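Local coordinates for protein arginase (PDB 6VSS) that hydrolyses L-arginine to urea and L-ornithine with a pair of manganese ions, and also converts agmatine to putrescine, working as a homohexamer, at residues G72-F77 with V129-L134; R152-G157 with R333-K338; H191-E194 with Y198-A201; L289-I294 with A325-K330. All blocks are in the same frame, centred on the assembly; numbering follows the deposited sequence.

Interaction 1: residues G72-F77 with V129-L134; sequences GHHSSF and VDDKRL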
loop_
_atom_site.group_PDB
_atom_site.type_symbol
_atom_site.label_atom_id
_atom_site.label_comp_id
_atom_site.label_asym_id
_atom_site.label_seq_id
_atom_site.Cartn_x
_atom_site.Cartn_y
_atom_site.Cartn_z
ATOM N N GLY B 72 7.134 8.850 -22.373
ATOM C CA GLY B 72 6.412 9.537 -21.287
ATOM C C GLY B 72 6.690 11.004 -21.308
ATOM O O GLY B 72 5.998 11.729 -20.557
ATOM N N HIS B 73 7.617 11.469 -22.161
ATOM C CA HIS B 73 8.162 12.840 -21.972
ATOM C C HIS B 73 7.166 13.908 -22.477
ATOM O O HIS B 73 7.483 15.110 -22.390
ATOM C CB HIS B 73 9.573 12.973 -22.533
ATOM C CG HIS B 73 9.645 12.989 -24.025
ATOM N ND1 HIS B 73 9.615 11.838 -24.755
ATOM C CD2 HIS B 73 9.808 14.016 -24.893
ATOM C CE1 HIS B 73 9.702 12.151 -26.035
ATOM N NE2 HIS B 73 9.850 13.501 -26.152
ATOM N N HIS B 74 6.033 13.503 -23.023
ATOM C CA HIS B 74 5.024 14.437 -23.583
ATOM C C HIS B 74 3.908 14.621 -22.559
ATOM O O HIS B 74 3.018 15.391 -22.828
ATOM C CB HIS B 74 4.546 13.950 -24.976
ATOM C CG HIS B 74 5.555 14.204 -26.039
ATOM N ND1 HIS B 74 6.447 15.272 -25.974
ATOM C CD2 HIS B 74 5.873 13.525 -27.162
ATOM C CE1 HIS B 74 7.245 15.256 -27.019
ATOM N NE2 HIS B 74 6.929 14.180 -27.762
ATOM N N SER B 75 3.949 13.905 -21.439
ATOM C CA SER B 75 2.917 13.970 -20.374
ATOM C C SER B 75 3.055 15.300 -19.618
ATOM O O SER B 75 4.191 15.810 -19.448
ATOM C CB SER B 75 3.003 12.794 -19.448
ATOM O OG SER B 75 2.966 11.564 -20.142
ATOM N N SER B 76 1.938 15.822 -19.143
ATOM C CA SER B 76 1.819 17.148 -18.493
ATOM C C SER B 76 2.102 17.015 -16.985
ATOM O O SER B 76 2.545 18.001 -16.388
ATOM C CB SER B 76 0.431 17.704 -18.764
ATOM O OG SER B 76 -0.536 16.663 -18.663
ATOM N N PHE B 77 1.912 15.827 -16.399
ATOM C CA PHE B 77 1.917 15.654 -14.918
ATOM C C PHE B 77 2.901 14.556 -14.523
ATOM O O PHE B 77 3.640 14.788 -13.591
ATOM C CB PHE B 77 0.480 15.414 -14.443
ATOM C CG PHE B 77 0.288 14.968 -13.014
ATOM C CD1 PHE B 77 0.503 15.847 -11.960
ATOM C CD2 PHE B 77 -0.124 13.669 -12.726
ATOM C CE1 PHE B 77 0.326 15.421 -10.651
ATOM C CE2 PHE B 77 -0.296 13.253 -11.417
ATOM C CZ PHE B 77 -0.087 14.129 -10.386
ATOM N N VAL B 129 18.104 13.425 -30.353
ATOM C CA VAL B 129 17.084 13.516 -31.434
ATOM C C VAL B 129 15.920 14.398 -30.953
ATOM O O VAL B 129 15.460 14.203 -29.833
ATOM C CB VAL B 129 16.626 12.112 -31.868
ATOM C CG1 VAL B 129 15.533 12.175 -32.925
ATOM C CG2 VAL B 129 17.785 11.259 -32.369
ATOM N N ASP B 130 15.432 15.303 -31.798
ATOM C CA ASP B 130 14.334 16.253 -31.466
ATOM C C ASP B 130 13.010 15.501 -31.615
ATOM O O ASP B 130 13.013 14.419 -32.252
ATOM C CB ASP B 130 14.397 17.529 -32.312
ATOM C CG ASP B 130 14.379 17.287 -33.812
ATOM O OD1 ASP B 130 13.307 17.050 -34.353
ATOM O OD2 ASP B 130 15.462 17.293 -34.419
ATOM N N ASP B 131 11.926 16.052 -31.062
ATOM C CA ASP B 131 10.605 15.377 -31.012
ATOM C C ASP B 131 9.984 15.203 -32.400
ATOM O O ASP B 131 9.258 14.250 -32.573
ATOM C CB ASP B 131 9.664 16.113 -30.078
ATOM C CG ASP B 131 10.177 16.049 -28.666
ATOM O OD1 ASP B 131 10.610 14.947 -28.248
ATOM O OD2 ASP B 131 10.175 17.114 -28.028
ATOM N N LYS B 132 10.275 16.070 -33.359
ATOM C CA LYS B 132 9.749 15.932 -34.744
ATOM C C LYS B 132 10.354 14.670 -35.350
ATOM O O LYS B 132 9.612 13.859 -35.890
ATOM C CB LYS B 132 10.031 17.212 -35.534
ATOM C CG LYS B 132 9.677 17.167 -37.014
ATOM C CD LYS B 132 9.541 18.553 -37.650
ATOM C CE LYS B 132 8.452 18.621 -38.712
ATOM N NZ LYS B 132 7.666 19.884 -38.637
ATOM N N ARG B 133 11.658 14.460 -35.204
ATOM C CA ARG B 133 12.333 13.279 -35.790
ATOM C C ARG B 133 11.922 12.067 -34.950
ATOM O O ARG B 133 11.636 11.011 -35.501
ATOM C CB ARG B 133 13.835 13.539 -35.849
ATOM C CG ARG B 133 14.650 12.310 -36.217
ATOM C CD ARG B 133 14.797 12.116 -37.712
ATOM N NE ARG B 133 15.866 11.199 -38.113
ATOM C CZ ARG B 133 17.182 11.455 -38.062
ATOM N NH1 ARG B 133 17.647 12.596 -37.576
ATOM N NH2 ARG B 133 18.043 10.538 -38.474
ATOM N N LEU B 134 11.792 12.214 -33.645
ATOM C CA LEU B 134 11.266 11.083 -32.830
ATOM C C LEU B 134 9.907 10.581 -33.368
ATOM O O LEU B 134 9.693 9.376 -33.495
ATOM C CB LEU B 134 11.123 11.571 -31.391
ATOM C CG LEU B 134 11.022 10.441 -30.396
ATOM C CD1 LEU B 134 12.279 9.595 -30.512
ATOM C CD2 LEU B 134 10.842 10.964 -28.990
HETATM O O HOH W 1 7.543 12.848 -30.451
#
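His73 and Asp131 approach head-on, and His73 NE2 donates to Asp131 OD1 over 2.7 Å in a nearly straight bond (N-H...O 163°). The carboxylate oxygen lies close to the plane of the His73 ring, whereas the N-H reaches that oxygen from above the carboxylate plane, 42° out of it. Next to this bond, Leu134 CD2 sits 3.4 Å from His73 CE1, at the edge of the ring, so the imidazole rim meets one polar and one apolar partner.

His74 turns its own edge to the same carboxylate. Its CE1 comes within 3.5 Å of Asp131 CG, with the two planes steeply inclined at 73°. A water bridges the pair as well, lying 3.1 Å from His74 NE2 and donating to Asp131 O. The two imidazoles overlap in part, each near the other's margin.

Asp131 opens helix 131-146, and Asp130 just before it is the N-cap, its OD1 accepting from Arg133 N. The histidines belong to a type I beta turn, Gly72 to Ser75, in the loop after strand 63-69; this loop also carries Ser76, which binds L-ornithine. The contact thus joins a helix N-terminus to an active-site loop of the arginase fold.

Interaction 2: residues R152-G157 with R333-K338; sequences RPLVLG and RELAAK
Leu154 CD1 makes the closest approaches between 152-157 and 333-338. It lies 3.8 Å from Leu335 CG. Ala336 CB is 3.9 Å from the same Leu154 CD1. The backbone atom Ala336 N is nearer still, 3.7 Å from Leu154 CD1, so the methyl group packs against the helix backbone as well as its side chains. Leu335 answers with its CD2 methyl, which lies beside Leu154 CG at 4.0 Å. The two leucine side chains run antiparallel alongside one another.

The torsions account for this reach. In Leu154, CG stands opposite the backbone N (chi1 -158°) and the chain continues extended to CD1 (chi2 174°), which carries that methyl out to the helix. In Leu335 the second torsion bends the chain instead. The nearest alpha carbons, those of Leu154 and Ala336, are 7.4 Å apart.

This is a helix packed on the parallel eight-stranded sheet of the arginase α/β fold, against a strand that runs between 63-69 and 305-311.

Further out, the same helix presents Val332 and Met339 to Leu154, while Ser64 and Leu66 of strand 63-69 also touch it. Backbone bonds from Leu154 to Ser65 and Leu67 fix the strand laterally. The helix is tied to its surroundings by polar groups: Ala336 O accepts from Ser64 OG, and Arg333 reaches the carbonyls of Ile92 and Asn98. At the start of the strand, Arg152 forms a salt bridge with Asp304.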
loop_
_atom_site.group_PDB
_atom_site.type_symbol
_atom_site.label_atom_id
_atom_site.label_comp_id
_atom_site.label_asym_id
_atom_site.label_seq_id
_atom_site.Cartn_x
_atom_site.Cartn_y
_atom_site.Cartn_z
ATOM N N ARG B 152 -1.061 -6.329 -38.275
ATOM C CA ARG B 152 -1.751 -5.037 -38.059
ATOM C C ARG B 152 -1.275 -4.475 -36.705
ATOM O O ARG B 152 -1.276 -5.206 -35.722
ATOM C CB ARG B 152 -3.263 -5.159 -38.200
ATOM C CG ARG B 152 -3.737 -5.433 -39.616
ATOM C CD ARG B 152 -5.230 -5.239 -39.761
ATOM N NE ARG B 152 -5.663 -5.763 -41.036
ATOM C CZ ARG B 152 -6.791 -5.491 -41.659
ATOM N NH1 ARG B 152 -7.682 -4.677 -41.138
ATOM N NH2 ARG B 152 -7.034 -6.054 -42.824
ATOM N N PRO B 153 -0.870 -3.200 -36.666
ATOM C CA PRO B 153 -0.247 -2.587 -35.492
ATOM C C PRO B 153 -1.227 -2.314 -34.347
ATOM O O PRO B 153 -2.189 -1.554 -34.531
ATOM C CB PRO B 153 0.294 -1.267 -36.041
ATOM C CG PRO B 153 -0.685 -0.944 -37.106
ATOM C CD PRO B 153 -0.860 -2.281 -37.803
ATOM N N LEU B 154 -0.995 -2.993 -33.231
ATOM C CA LEU B 154 -1.633 -2.698 -31.920
ATOM C C LEU B 154 -0.522 -2.072 -31.046
ATOM O O LEU B 154 0.369 -2.748 -30.580
ATOM C CB LEU B 154 -2.295 -3.967 -31.373
ATOM C CG LEU B 154 -3.397 -3.725 -30.338
ATOM C CD1 LEU B 154 -4.127 -5.028 -29.951
ATOM C CD2 LEU B 154 -2.776 -3.092 -29.082
ATOM N N VAL B 155 -0.497 -0.743 -31.000
ATOM C CA VAL B 155 0.561 0.024 -30.311
ATOM C C VAL B 155 0.323 0.025 -28.796
ATOM O O VAL B 155 -0.826 0.311 -28.334
ATOM C CB VAL B 155 0.687 1.414 -30.935
ATOM C CG1 VAL B 155 1.632 2.301 -30.154
ATOM C CG2 VAL B 155 1.115 1.296 -32.408
ATOM N N LEU B 156 1.375 -0.231 -28.020
ATOM C CA LEU B 156 1.305 -0.046 -26.539
ATOM C C LEU B 156 2.081 1.206 -26.152
ATOM O O LEU B 156 3.302 1.295 -26.525
ATOM C CB LEU B 156 1.924 -1.231 -25.833
ATOM C CG LEU B 156 1.384 -2.577 -26.246
ATOM C CD1 LEU B 156 2.175 -3.619 -25.504
ATOM C CD2 LEU B 156 -0.104 -2.680 -25.959
ATOM N N GLY B 157 1.362 2.186 -25.564
ATOM C CA GLY B 157 1.988 3.406 -25.017
ATOM C C GLY B 157 2.428 3.107 -23.596
ATOM O O GLY B 157 2.113 2.050 -23.034
ATOM N N ARG B 333 -6.125 -7.546 -25.190
ATOM C CA ARG B 333 -6.607 -8.884 -25.625
ATOM C C ARG B 333 -7.919 -8.723 -26.399
ATOM O O ARG B 333 -8.069 -9.317 -27.455
ATOM C CB ARG B 333 -6.779 -9.828 -24.437
ATOM C CG ARG B 333 -5.453 -10.395 -23.949
ATOM C CD ARG B 333 -5.466 -10.768 -22.472
ATOM N NE ARG B 333 -6.469 -11.786 -22.203
ATOM C CZ ARG B 333 -6.277 -12.932 -21.565
ATOM N NH1 ARG B 333 -5.082 -13.276 -21.127
ATOM N NH2 ARG B 333 -7.277 -13.791 -21.475
ATOM N N GLU B 334 -8.830 -7.900 -25.928
ATOM C CA GLU B 334 -10.136 -7.810 -26.561
ATOM C C GLU B 334 -10.000 -6.967 -27.836
ATOM O O GLU B 334 -10.692 -7.261 -28.794
ATOM C CB GLU B 334 -11.088 -7.316 -25.506
ATOM C CG GLU B 334 -11.205 -8.272 -24.330
ATOM C CD GLU B 334 -11.851 -9.612 -24.659
ATOM O OE1 GLU B 334 -12.788 -9.651 -25.482
ATOM O OE2 GLU B 334 -11.387 -10.610 -24.115
ATOM N N LEU B 335 -9.135 -5.958 -27.863
ATOM C CA LEU B 335 -8.853 -5.206 -29.114
ATOM C C LEU B 335 -8.253 -6.152 -30.149
ATOM O O LEU B 335 -8.719 -6.103 -31.306
ATOM C CB LEU B 335 -7.951 -3.996 -28.834
ATOM C CG LEU B 335 -7.482 -3.192 -30.070
ATOM C CD1 LEU B 335 -8.627 -2.875 -30.997
ATOM C CD2 LEU B 335 -6.829 -1.879 -29.637
ATOM N N ALA B 336 -7.231 -6.957 -29.786
ATOM C CA ALA B 336 -6.624 -7.966 -30.687
ATOM C C ALA B 336 -7.705 -8.935 -31.233
ATOM O O ALA B 336 -7.696 -9.195 -32.430
ATOM C CB ALA B 336 -5.493 -8.714 -30.027
ATOM N N ALA B 337 -8.586 -9.463 -30.373
ATOM C CA ALA B 337 -9.691 -10.379 -30.725
ATOM C C ALA B 337 -10.552 -9.755 -31.831
ATOM O O ALA B 337 -11.022 -10.502 -32.717
ATOM C CB ALA B 337 -10.505 -10.735 -29.494
ATOM N N LYS B 338 -10.823 -8.456 -31.775
ATOM C CA LYS B 338 -11.584 -7.758 -32.828
ATOM C C LYS B 338 -10.722 -7.482 -34.066
ATOM O O LYS B 338 -11.258 -7.503 -35.188
ATOM C CB LYS B 338 -12.135 -6.438 -32.277
ATOM C CG LYS B 338 -13.325 -6.620 -31.344
ATOM C CD LYS B 338 -14.592 -7.056 -32.069
ATOM C CE LYS B 338 -15.205 -5.937 -32.886
ATOM N NZ LYS B 338 -16.674 -6.126 -32.978
#

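Interaction 3: residues H191-E194 with Y198-A201; sequences HDFE and YSHA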
loop_
_atom_site.group_PDB
_atom_site.type_symbol
_atom_site.label_atom_id
_atom_site.label_comp_id
_atom_site.label_asym_id
_atom_site.label_seq_id
_atom_site.Cartn_x
_atom_site.Cartn_y
_atom_site.Cartn_z
ATOM N N HIS B 191 -5.259 22.986 -29.135
ATOM C CA HIS B 191 -4.436 23.507 -30.261
ATOM C C HIS B 191 -3.010 23.701 -29.750
ATOM O O HIS B 191 -2.081 23.447 -30.515
ATOM C CB HIS B 191 -4.992 24.808 -30.840
ATOM C CG HIS B 191 -4.107 25.405 -31.885
ATOM N ND1 HIS B 191 -3.774 24.729 -33.056
ATOM C CD2 HIS B 191 -3.490 26.600 -31.948
ATOM C CE1 HIS B 191 -3.007 25.491 -33.795
ATOM N NE2 HIS B 191 -2.811 26.642 -33.134
ATOM N N ASP B 192 -2.864 24.059 -28.473
ATOM C CA ASP B 192 -1.611 24.635 -27.911
ATOM C C ASP B 192 -1.625 24.417 -26.394
ATOM O O ASP B 192 -2.193 25.220 -25.658
ATOM C CB ASP B 192 -1.481 26.104 -28.330
ATOM C CG ASP B 192 -0.219 26.817 -27.888
ATOM O OD1 ASP B 192 0.694 26.160 -27.336
ATOM O OD2 ASP B 192 -0.151 28.031 -28.127
ATOM N N PHE B 193 -0.994 23.339 -25.963
ATOM C CA PHE B 193 -0.768 22.962 -24.551
ATOM C C PHE B 193 0.708 23.223 -24.223
ATOM O O PHE B 193 1.565 22.380 -24.632
ATOM C CB PHE B 193 -1.150 21.492 -24.329
ATOM C CG PHE B 193 -1.280 21.137 -22.871
ATOM C CD1 PHE B 193 -0.159 20.861 -22.109
ATOM C CD2 PHE B 193 -2.509 21.158 -22.246
ATOM C CE1 PHE B 193 -0.286 20.586 -20.755
ATOM C CE2 PHE B 193 -2.633 20.874 -20.889
ATOM C CZ PHE B 193 -1.524 20.593 -20.148
ATOM N N GLU B 194 0.975 24.357 -23.547
ATOM C CA GLU B 194 2.285 24.777 -22.966
ATOM C C GLU B 194 3.334 24.866 -24.089
ATOM O O GLU B 194 4.468 24.423 -23.861
ATOM C CB GLU B 194 2.685 23.806 -21.847
ATOM C CG GLU B 194 1.697 23.733 -20.689
ATOM C CD GLU B 194 2.139 22.904 -19.482
ATOM O OE1 GLU B 194 3.348 22.637 -19.370
ATOM O OE2 GLU B 194 1.289 22.535 -18.634
ATOM N N TYR B 198 3.577 18.430 -29.594
ATOM C CA TYR B 198 3.485 16.951 -29.471
ATOM C C TYR B 198 2.919 16.537 -28.101
ATOM O O TYR B 198 3.157 15.390 -27.689
ATOM C CB TYR B 198 4.877 16.330 -29.642
ATOM C CG TYR B 198 5.442 16.539 -31.017
ATOM C CD1 TYR B 198 4.978 15.773 -32.069
ATOM C CD2 TYR B 198 6.382 17.533 -31.284
ATOM C CE1 TYR B 198 5.455 15.956 -33.356
ATOM C CE2 TYR B 198 6.879 17.725 -32.566
ATOM C CZ TYR B 198 6.409 16.931 -33.604
ATOM O OH TYR B 198 6.844 17.074 -34.891
ATOM N N SER B 199 2.258 17.440 -27.381
ATOM C CA SER B 199 1.712 17.168 -26.021
ATOM C C SER B 199 0.758 15.967 -26.083
ATOM O O SER B 199 0.082 15.813 -27.109
ATOM C CB SER B 199 1.004 18.395 -25.482
ATOM O OG SER B 199 0.141 18.083 -24.385
ATOM N N HIS B 200 0.575 15.260 -24.969
ATOM C CA HIS B 200 -0.392 14.137 -24.863
ATOM C C HIS B 200 -1.835 14.642 -24.826
ATOM O O HIS B 200 -2.747 13.801 -24.880
ATOM C CB HIS B 200 -0.046 13.253 -23.680
ATOM C CG HIS B 200 -0.411 13.765 -22.339
ATOM N ND1 HIS B 200 -0.586 12.903 -21.274
ATOM C CD2 HIS B 200 -0.616 15.008 -21.856
ATOM C CE1 HIS B 200 -0.864 13.584 -20.188
ATOM N NE2 HIS B 200 -0.867 14.867 -20.504
ATOM N N ALA B 201 -2.023 15.970 -24.844
ATOM C CA ALA B 201 -3.320 16.678 -24.816
ATOM C C ALA B 201 -3.673 17.318 -26.179
ATOM O O ALA B 201 -4.717 18.022 -26.221
ATOM C CB ALA B 201 -3.243 17.733 -23.719
#
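Apolar contact comes first: Phe193 meets Ala201 through its ring, with Phe193 CD2 3.8 Å from Ala201 CB. The methyl also forms a CH-pi contact, off-centre, since Ala201 CB lies 4.3 Å from the ring centroid and 30° from the ring normal. A chi1 of -165° on Phe193 swings the ring away from its own N and toward 198-201.

A polar atom packs against the same side chain. Ser199 OG is 3.6 Å from Phe193 CD1 and equally close to Phe193 CB, an oblique approach to the ring.

Within the contact, the hydrogen bond is internal to 198-201. Ser199 OG accepts from Ala201 N over 3.1 Å, at an N-H...O angle of 159°, closing an ST turn. The bond helps to hold the Ser199 side chain, whose OG and the Ala201 methyl both lie against Phe193. Beyond the contact, His200 hydrogen-bonds both Ser76 and Glu312.

One aromatic pair adds to this: Tyr190, a residue that binds L-ornithine, meets Phe193 edge-to-face. Glu194, next to Phe193, probably helps to bind the substrate, as in related enzymes.

Both segments lie in the loop that follows strand 178-183 of the sheet and leads into helix 203-209, while Tyr198 leans on helix 131-146.

Interaction 4: residues L289-I294 with A325-K330; sequences LLFRDI and ALVAAK
Phe291, at the start of helix 291-300, brings its ring up to two residues one turn apart on helix 323-339, Val327 and Lys330. Ala325 begins 325-330 with its N bonded to Asp318, and its carbonyl receives Ala329 N, one of the bonds that keep this turn helical. Leu326 O likewise accepts from Lys330 N, while the Leu326 side chain packs on His284 of a neighbouring subunit.

Val327 is the first residue to touch the phenylalanine, and it does so twice. Its carbonyl oxygen, Val327 O, lies 3.7 Å from Phe291 CE1, in plane at the ring edge. Its methyl, Val327 CG1, is 3.8 Å from the same CE1, the two side chains passing with their directions reversed. Ala328 and Ala329 face helix 84-92, through Ile88 and through Ala91 and Ile92 respectively.

Lys330 closes the segment. Its CG is 3.4 Å from Phe291 CZ, reached obliquely, and Lys330 CD is 3.7 Å from Phe291 CE2. The chain runs extended past the ring, carrying the ammonium group beyond it to a salt bridge with Glu102 and a hydrogen bond to Pro286 O of the neighbouring subunit. Arg292 NH1 pairs with the same Glu102, whose negative charge probably offsets the 4.6 Å approach of Arg292 NH2 to Lys330 NZ; Arg292 NH2 itself hydrogen-bonds Gly287 O of that neighbouring subunit. Chemically, the lysine methylenes pack on the ring to complete an apolar helix-helix contact, and its ammonium group joins Arg292 in a polar network spanning the subunit boundary.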
loop_
_atom_site.group_PDB
_atom_site.type_symbol
_atom_site.label_atom_id
_atom_site.label_comp_id
_atom_site.label_asym_id
_atom_site.label_seq_id
_atom_site.Cartn_x
_atom_site.Cartn_y
_atom_site.Cartn_z
ATOM N N LEU B 289 -15.830 5.404 -17.120
ATOM C CA LEU B 289 -16.448 4.155 -17.650
ATOM C C LEU B 289 -16.186 2.954 -16.726
ATOM O O LEU B 289 -15.145 2.915 -16.038
ATOM C CB LEU B 289 -15.885 3.887 -19.027
ATOM C CG LEU B 289 -16.180 4.972 -20.047
ATOM C CD1 LEU B 289 -15.349 4.781 -21.297
ATOM C CD2 LEU B 289 -17.635 4.992 -20.381
ATOM N N LEU B 290 -17.073 1.988 -16.759
ATOM C CA LEU B 290 -16.769 0.665 -16.187
ATOM C C LEU B 290 -16.121 -0.150 -17.289
ATOM O O LEU B 290 -16.229 0.192 -18.491
ATOM C CB LEU B 290 -18.027 -0.025 -15.657
ATOM C CG LEU B 290 -18.877 0.794 -14.691
ATOM C CD1 LEU B 290 -20.173 0.035 -14.390
ATOM C CD2 LEU B 290 -18.087 1.091 -13.426
ATOM N N PHE B 291 -15.392 -1.163 -16.866
ATOM C CA PHE B 291 -14.615 -2.013 -17.786
ATOM C C PHE B 291 -15.525 -2.551 -18.916
ATOM O O PHE B 291 -15.179 -2.453 -20.120
ATOM C CB PHE B 291 -13.881 -3.122 -17.028
ATOM C CG PHE B 291 -12.862 -3.784 -17.914
ATOM C CD1 PHE B 291 -11.576 -3.281 -18.023
ATOM C CD2 PHE B 291 -13.202 -4.862 -18.719
ATOM C CE1 PHE B 291 -10.628 -3.865 -18.865
ATOM C CE2 PHE B 291 -12.256 -5.444 -19.564
ATOM C CZ PHE B 291 -10.977 -4.941 -19.641
ATOM N N ARG B 292 -16.684 -3.049 -18.522
ATOM C CA ARG B 292 -17.726 -3.669 -19.370
ATOM C C ARG B 292 -18.319 -2.616 -20.321
ATOM O O ARG B 292 -18.907 -2.985 -21.310
ATOM C CB ARG B 292 -18.642 -4.332 -18.329
ATOM C CG ARG B 292 -19.879 -5.037 -18.848
ATOM C CD ARG B 292 -19.685 -6.409 -19.461
ATOM N NE ARG B 292 -18.631 -7.159 -18.799
ATOM C CZ ARG B 292 -17.881 -8.118 -19.385
ATOM N NH1 ARG B 292 -18.050 -8.424 -20.660
ATOM N NH2 ARG B 292 -16.928 -8.732 -18.688
ATOM N N ASP B 293 -18.232 -1.320 -20.055
ATOM C CA ASP B 293 -18.765 -0.336 -21.043
ATOM C C ASP B 293 -17.866 -0.343 -22.286
ATOM O O ASP B 293 -18.359 -0.400 -23.411
ATOM C CB ASP B 293 -18.777 1.096 -20.493
ATOM C CG ASP B 293 -19.819 1.396 -19.441
ATOM O OD1 ASP B 293 -20.978 1.116 -19.688
ATOM O OD2 ASP B 293 -19.452 1.961 -18.417
ATOM N N ILE B 294 -16.557 -0.324 -22.100
ATOM C CA ILE B 294 -15.622 -0.395 -23.265
ATOM C C ILE B 294 -15.881 -1.715 -24.038
ATOM O O ILE B 294 -15.832 -1.712 -25.305
ATOM C CB ILE B 294 -14.162 -0.266 -22.801
ATOM C CG1 ILE B 294 -13.959 1.043 -22.021
ATOM C CG2 ILE B 294 -13.213 -0.359 -23.987
ATOM C CD1 ILE B 294 -12.541 1.407 -21.773
ATOM N N ALA B 325 -2.227 -3.120 -14.757
ATOM C CA ALA B 325 -1.511 -3.877 -15.809
ATOM C C ALA B 325 -2.477 -4.902 -16.436
ATOM O O ALA B 325 -2.544 -5.030 -17.680
ATOM C CB ALA B 325 -0.276 -4.535 -15.248
ATOM N N LEU B 326 -3.210 -5.603 -15.563
ATOM C CA LEU B 326 -4.223 -6.612 -15.971
ATOM C C LEU B 326 -5.344 -5.923 -16.755
ATOM O O LEU B 326 -5.733 -6.461 -17.804
ATOM C CB LEU B 326 -4.772 -7.294 -14.715
ATOM C CG LEU B 326 -3.939 -8.461 -14.197
ATOM C CD1 LEU B 326 -4.582 -9.090 -12.972
ATOM C CD2 LEU B 326 -3.738 -9.501 -15.287
ATOM N N VAL B 327 -5.818 -4.768 -16.277
ATOM C CA VAL B 327 -6.855 -4.033 -17.013
ATOM C C VAL B 327 -6.326 -3.681 -18.439
ATOM O O VAL B 327 -7.010 -3.890 -19.473
ATOM C CB VAL B 327 -7.282 -2.816 -16.162
ATOM C CG1 VAL B 327 -7.998 -1.785 -16.983
ATOM C CG2 VAL B 327 -8.099 -3.208 -14.916
ATOM N N ALA B 328 -5.192 -3.066 -18.538
ATOM C CA ALA B 328 -4.602 -2.702 -19.849
ATOM C C ALA B 328 -4.431 -3.979 -20.723
ATOM O O ALA B 328 -4.736 -3.936 -21.906
ATOM C CB ALA B 328 -3.306 -1.994 -19.553
ATOM N N ALA B 329 -3.964 -5.084 -20.138
ATOM C CA ALA B 329 -3.690 -6.361 -20.839
ATOM C C ALA B 329 -5.001 -6.926 -21.402
ATOM O O ALA B 329 -5.044 -7.242 -22.599
ATOM C CB ALA B 329 -3.019 -7.319 -19.907
ATOM N N LYS B 330 -6.091 -6.861 -20.625
ATOM C CA LYS B 330 -7.425 -7.285 -21.089
ATOM C C LYS B 330 -7.968 -6.359 -22.185
ATOM O O LYS B 330 -8.572 -6.864 -23.110
ATOM C CB LYS B 330 -8.405 -7.385 -19.932
ATOM C CG LYS B 330 -9.716 -8.008 -20.389
ATOM C CD LYS B 330 -10.552 -8.668 -19.303
ATOM C CE LYS B 330 -11.828 -9.265 -19.892
ATOM N NZ LYS B 330 -12.523 -10.137 -18.922
#

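How the interactions relate
Interactions 1 and 3 form one group and interactions 2 and 4 another. The first two have centres 11 Å apart and touch directly: His74 O lies 3.3 Å from His200 N, a probable hydrogen bond, which joins two loops carrying ligand-binding residues. Interactions 2 and 4 are 13 Å apart between centres and share helix 323-339, whose neighbouring segments 325-330 and 333-338 pack on helix 291-300 and on strand 151-157. Between the groups, centres are 23 to 27 Å apart. Along the chain interaction 1 closes first; interactions 3 and 4 then follow in turn between the two segments of interaction 2. The two pairs thus lie in different parts of one arginase domain, the active-site loops and the sheet-and-helix core.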